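PDB 3GI7: secreted protein of unknown function DUF1311 from Pseudomonas putida, which is of unknown function but belongs to the LprI-like family of secreted proteins, and so may act as a lysozyme inhibitor. Local coordinates for residues A[39-44]-A[108-113]; A[18-23]-A[88-93]. All blocks are in the same frame, centred on the assembly; numbering follows the deposited sequence.

Interaction 1: residues A[39-44]-A[108-113]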
# COMPACT_ATOMS: atom_id res chain seq x y z
N ASP A 39 -12.21 -9.35 -12.11
CA ASP A 39 -13.06 -9.59 -13.26
C ASP A 39 -13.04 -8.33 -14.15
O ASP A 39 -13.00 -8.43 -15.38
CB ASP A 39 -14.51 -9.89 -12.82
CG ASP A 39 -14.70 -11.28 -12.19
OD1 ASP A 39 -13.82 -12.14 -12.26
OD2 ASP A 39 -15.78 -11.52 -11.66
N GLU A 40 -13.11 -7.17 -13.51
CA GLU A 40 -13.08 -5.91 -14.22
C GLU A 40 -11.70 -5.63 -14.84
O GLU A 40 -11.63 -5.04 -15.93
CB GLU A 40 -13.56 -4.77 -13.33
CG GLU A 40 -15.05 -4.87 -12.98
CD GLU A 40 -15.54 -3.74 -12.07
OE1 GLU A 40 -16.51 -3.05 -12.44
OE2 GLU A 40 -14.95 -3.55 -10.99
N LEU A 41 -10.62 -6.05 -14.21
CA LEU A 41 -9.28 -5.88 -14.80
C LEU A 41 -9.18 -6.66 -16.12
O LEU A 41 -8.65 -6.16 -17.11
CB LEU A 41 -8.17 -6.36 -13.87
CG LEU A 41 -6.79 -6.53 -14.49
CD1 LEU A 41 -6.17 -5.20 -14.92
CD2 LEU A 41 -5.84 -7.29 -13.50
N ILE A 42 -9.67 -7.89 -16.09
CA ILE A 42 -9.70 -8.75 -17.30
C ILE A 42 -10.41 -8.03 -18.45
O ILE A 42 -9.88 -7.96 -19.57
CB ILE A 42 -10.35 -10.09 -17.00
CG1 ILE A 42 -9.55 -10.89 -15.96
CG2 ILE A 42 -10.56 -10.94 -18.34
CD1 ILE A 42 -8.20 -11.37 -16.42
N GLU A 43 -11.58 -7.47 -18.17
CA GLU A 43 -12.34 -6.72 -19.18
C GLU A 43 -11.60 -5.47 -19.63
O GLU A 43 -11.59 -5.18 -20.80
CB GLU A 43 -13.74 -6.34 -18.66
CG GLU A 43 -14.68 -7.49 -18.49
N ARG A 44 -10.98 -4.73 -18.71
CA ARG A 44 -10.21 -3.53 -19.08
C ARG A 44 -9.00 -3.88 -19.92
O ARG A 44 -8.72 -3.17 -20.88
CB ARG A 44 -9.78 -2.70 -17.83
CG ARG A 44 -11.01 -2.12 -17.13
CD ARG A 44 -10.64 -1.41 -15.84
NE ARG A 44 -10.16 -0.06 -16.07
CZ ARG A 44 -9.46 0.66 -15.19
NH1 ARG A 44 -9.07 0.14 -14.02
NH2 ARG A 44 -9.10 1.92 -15.50
N ARG A 108 -7.09 -2.75 -9.79
CA ARG A 108 -7.71 -1.56 -10.35
C ARG A 108 -6.68 -0.65 -11.00
O ARG A 108 -6.92 -0.10 -12.08
CB ARG A 108 -8.46 -0.78 -9.29
CG ARG A 108 -9.64 -1.56 -8.66
CD ARG A 108 -10.52 -0.70 -7.77
NE ARG A 108 -11.46 -1.52 -7.04
CZ ARG A 108 -11.29 -1.87 -5.75
NH1 ARG A 108 -10.24 -1.42 -5.07
NH2 ARG A 108 -12.17 -2.66 -5.15
N SER A 109 -5.53 -0.47 -10.34
CA SER A 109 -4.48 0.41 -10.85
C SER A 109 -3.86 -0.10 -12.16
O SER A 109 -3.47 0.68 -12.99
CB SER A 109 -3.34 0.62 -9.83
OG SER A 109 -2.43 -0.48 -9.92
N LEU A 110 -3.79 -1.41 -12.32
CA LEU A 110 -3.21 -2.03 -13.51
C LEU A 110 -4.05 -1.81 -14.74
O LEU A 110 -3.51 -1.64 -15.83
CB LEU A 110 -3.03 -3.54 -13.34
CG LEU A 110 -1.90 -3.97 -12.45
CD1 LEU A 110 -1.83 -5.51 -12.51
CD2 LEU A 110 -0.54 -3.37 -12.82
N GLY A 111 -5.37 -1.76 -14.60
CA GLY A 111 -6.23 -1.59 -15.73
C GLY A 111 -6.07 -0.20 -16.29
O GLY A 111 -6.30 -0.01 -17.47
N SER A 112 -5.67 0.75 -15.43
CA SER A 112 -5.48 2.15 -15.83
C SER A 112 -4.09 2.49 -16.34
O SER A 112 -3.83 3.65 -16.64
CB SER A 112 -5.74 3.07 -14.64
OG SER A 112 -7.06 2.92 -14.13
N GLN A 113 -3.16 1.53 -16.37
CA GLN A 113 -1.86 1.80 -16.99
C GLN A 113 -2.12 1.85 -18.52
O GLN A 113 -2.58 0.86 -19.11
CB GLN A 113 -0.81 0.75 -16.55
CG GLN A 113 -0.44 0.85 -15.02
CD GLN A 113 0.41 -0.33 -14.48
OE1 GLN A 113 0.54 -0.49 -13.27
NE2 GLN A 113 0.98 -1.15 -15.38
O HOH W 1 -13.31 -2.67 -8.68

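Interaction 2: residues A[18-23]-A[88-93]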
# COMPACT_ATOMS: atom_id res chain seq x y z
N GLN A 18 -19.57 -9.39 18.40
CA GLN A 18 -19.63 -8.52 17.22
C GLN A 18 -18.26 -8.37 16.55
O GLN A 18 -18.17 -8.43 15.32
CB GLN A 18 -20.26 -7.17 17.57
CG GLN A 18 -20.48 -6.32 16.31
CD GLN A 18 -21.09 -4.96 16.60
OE1 GLN A 18 -21.00 -4.44 17.72
NE2 GLN A 18 -21.67 -4.35 15.56
N THR A 19 -17.20 -8.26 17.34
CA THR A 19 -15.84 -8.23 16.78
C THR A 19 -15.56 -9.48 15.94
O THR A 19 -15.10 -9.37 14.79
CB THR A 19 -14.78 -8.10 17.89
OG1 THR A 19 -15.09 -6.95 18.68
CG2 THR A 19 -13.34 -8.00 17.29
N PHE A 20 -15.85 -10.66 16.51
CA PHE A 20 -15.68 -11.90 15.80
C PHE A 20 -16.52 -11.95 14.52
O PHE A 20 -15.99 -12.29 13.47
CB PHE A 20 -16.08 -13.06 16.72
CG PHE A 20 -15.94 -14.40 16.10
CD1 PHE A 20 -14.70 -15.03 16.06
CD2 PHE A 20 -17.05 -15.08 15.61
CE1 PHE A 20 -14.55 -16.27 15.49
CE2 PHE A 20 -16.92 -16.32 15.06
CZ PHE A 20 -15.64 -16.91 14.97
N ALA A 21 -17.83 -11.68 14.65
CA ALA A 21 -18.78 -11.82 13.53
C ALA A 21 -18.39 -10.85 12.38
O ALA A 21 -18.42 -11.23 11.22
CB ALA A 21 -20.22 -11.55 13.97
N CYS A 22 -18.05 -9.61 12.73
CA CYS A 22 -17.74 -8.60 11.74
C CYS A 22 -16.39 -8.83 11.06
O CYS A 22 -16.25 -8.50 9.91
CB CYS A 22 -17.78 -7.19 12.33
SG CYS A 22 -19.49 -6.60 12.61
N ALA A 23 -15.43 -9.39 11.77
CA ALA A 23 -14.16 -9.79 11.14
C ALA A 23 -14.42 -10.85 10.07
O ALA A 23 -13.89 -10.74 8.96
CB ALA A 23 -13.13 -10.30 12.21
N TYR A 88 -7.29 -15.57 17.13
CA TYR A 88 -6.68 -16.05 15.92
C TYR A 88 -7.60 -15.85 14.73
O TYR A 88 -7.17 -15.37 13.66
CB TYR A 88 -6.33 -17.49 16.04
CG TYR A 88 -5.74 -18.11 14.78
CD1 TYR A 88 -6.57 -18.60 13.77
CD2 TYR A 88 -4.36 -18.25 14.63
CE1 TYR A 88 -6.05 -19.21 12.65
CE2 TYR A 88 -3.81 -18.85 13.48
CZ TYR A 88 -4.68 -19.32 12.51
OH TYR A 88 -4.19 -19.95 11.43
N GLN A 89 -8.85 -16.23 14.88
CA GLN A 89 -9.80 -16.06 13.77
C GLN A 89 -9.98 -14.58 13.37
O GLN A 89 -10.02 -14.26 12.17
CB GLN A 89 -11.15 -16.64 14.11
CG GLN A 89 -11.20 -18.10 14.31
CD GLN A 89 -10.60 -18.83 13.19
OE1 GLN A 89 -9.61 -19.58 13.36
NE2 GLN A 89 -11.21 -18.69 12.04
N ILE A 90 -10.12 -13.70 14.35
CA ILE A 90 -10.24 -12.27 14.10
C ILE A 90 -8.97 -11.75 13.39
O ILE A 90 -9.06 -10.98 12.42
CB ILE A 90 -10.52 -11.50 15.41
CG1 ILE A 90 -11.92 -11.84 15.96
CG2 ILE A 90 -10.26 -9.99 15.23
CD1 ILE A 90 -12.13 -11.48 17.41
N ALA A 91 -7.80 -12.13 13.89
CA ALA A 91 -6.53 -11.70 13.29
C ALA A 91 -6.37 -12.22 11.85
O ALA A 91 -5.94 -11.44 10.94
CB ALA A 91 -5.34 -12.13 14.15
N TRP A 92 -6.69 -13.49 11.66
CA TRP A 92 -6.60 -14.15 10.38
C TRP A 92 -7.53 -13.47 9.39
O TRP A 92 -7.09 -13.02 8.32
CB TRP A 92 -6.94 -15.64 10.46
CG TRP A 92 -6.82 -16.30 9.17
CD1 TRP A 92 -7.80 -16.43 8.23
CD2 TRP A 92 -5.66 -16.96 8.64
NE1 TRP A 92 -7.30 -17.09 7.12
CE2 TRP A 92 -5.99 -17.43 7.36
CE3 TRP A 92 -4.36 -17.17 9.12
CZ2 TRP A 92 -5.09 -18.10 6.55
CZ3 TRP A 92 -3.46 -17.85 8.32
CH2 TRP A 92 -3.83 -18.31 7.05
N ASN A 93 -8.78 -13.33 9.79
CA ASN A 93 -9.79 -12.70 8.95
C ASN A 93 -9.48 -11.23 8.61
O ASN A 93 -9.70 -10.82 7.45
CB ASN A 93 -11.19 -12.87 9.55
CG ASN A 93 -11.70 -14.26 9.43
OD1 ASN A 93 -11.25 -15.01 8.57
ND2 ASN A 93 -12.67 -14.63 10.28
O HOH W 2 -13.77 -13.92 12.84
O HOH W 3 -12.03 -8.95 8.35

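Interaction 1: residues A[39-44]-A[108-113]
Arg44 lays one face of its guanidinium over the backbone of Gly111, whose C lies 3.6 Å from the plane and over the group's centre. The chain gets there by a bend at its third torsion (chi3 82°), which turns the flat end across the C-terminal part of helix 86-111. From that position NH2 gives a hydrogen bond to Ser112 OG (2.7 Å), slightly tilted from the guanidinium plane at 18°, while NH1 makes a weak, bent one to Arg108 O at 2.9 Å. Gly111 has no side chain, and its carbonyl carbon and the following Ser112 N share the covered face of the guanidinium. The three long helices of this all-helical LprI-family domain are 17-49, 55-77 and 86-111; here the first meets the C-terminal part of the third, where carbonyls such as Arg108 O probably help to hold a cationic group. Leu41 brings CD1 to 3.5 Å from Gly111 N and to 3.9 Å from Leu110 CB, and the same leucine also rests on Ile59 of helix 55-77. Ser112 OG has a further hydrogen bond, to Arg108 O of the second subunit, which brings the arginine-serine pair to a subunit boundary. In one of the two modelled conformers of each side chain, a water links Glu40 OE2 (3.0 Å) to Arg108 NE (2.7 Å), bridging opposite charges that do not touch directly.

Interaction 2: residues A[18-23]-A[88-93]
Ile90 reaches across to helix 17-49 with its longer branch; the side chains of Ile90 and Thr19 cross at about a right angle, with CD1 3.7 Å from Thr19 CG2. Its CG1 lies 3.8 Å from Phe20 CA, over the backbone more than against the ring, and its other branch, CG2, faces Ala23 CB at 4.2 Å. The isoleucine is thus wedged among Thr19, Phe20 and Ala23, on one face of helix 17-49. Cutting Ile90 back to an alanine removes CG1, CG2 and CD1, which is likely to open a gap facing Thr19, the backbone of Phe20 and Ala23.

Phe20 and Gln89 run side by side and point the same way, with ring and amide planes 53° apart; the touch is between ring atom CE1 and Gln89 CB, 3.7 Å apart. The phenylalanine's CG stands anti to its own N (chi1 -180°), which swings the ring toward helix 86-111, where CE1 meets Gln89. A water sits over one face of that ring, offset toward its rim, held by Phe20 O and Asn93 ND2.

One turn on, the small Ala23 probably lets the backbones come near: its CB lies 4.0 Å from Ile90 CA, and its O lies 3.5 Å from Asn93 CB. That same carbonyl takes a hydrogen bond from a second water, 2.7 Å away, which also reaches Asn93 O weakly. Asn93 turns its OD1 to Lys27 farther along helix 17-49, while Cys22 forms a disulfide with Cys22 of the fourth subunit. The axes of segments 18-23 and 88-93 approach to 9.0 Å and cross at 34° with their N-to-C directions roughly alike, the packing of neighbouring helices in an all-helical bundle.

In the fold
Interactions 1 and 2 join the same two helices, 17-49 and 86-111, on opposite sides of the chain's centre, with about 15 Å between their nearest atoms. Interaction 2 pairs the early turns of both helices, is partly buried, and relies on small and branched apolar side chains with waters bridging the polar atoms at the seam. Interaction 1, near the other end, is the more buried and the more polar, since an arginine there uses a backbone carbonyl and a serine near the C-terminal end of 86-111. Each also lies beside a different neighbour: the 108-113 segment borders the second and third subunits, whereas 18-23 carries the disulfide to the fourth.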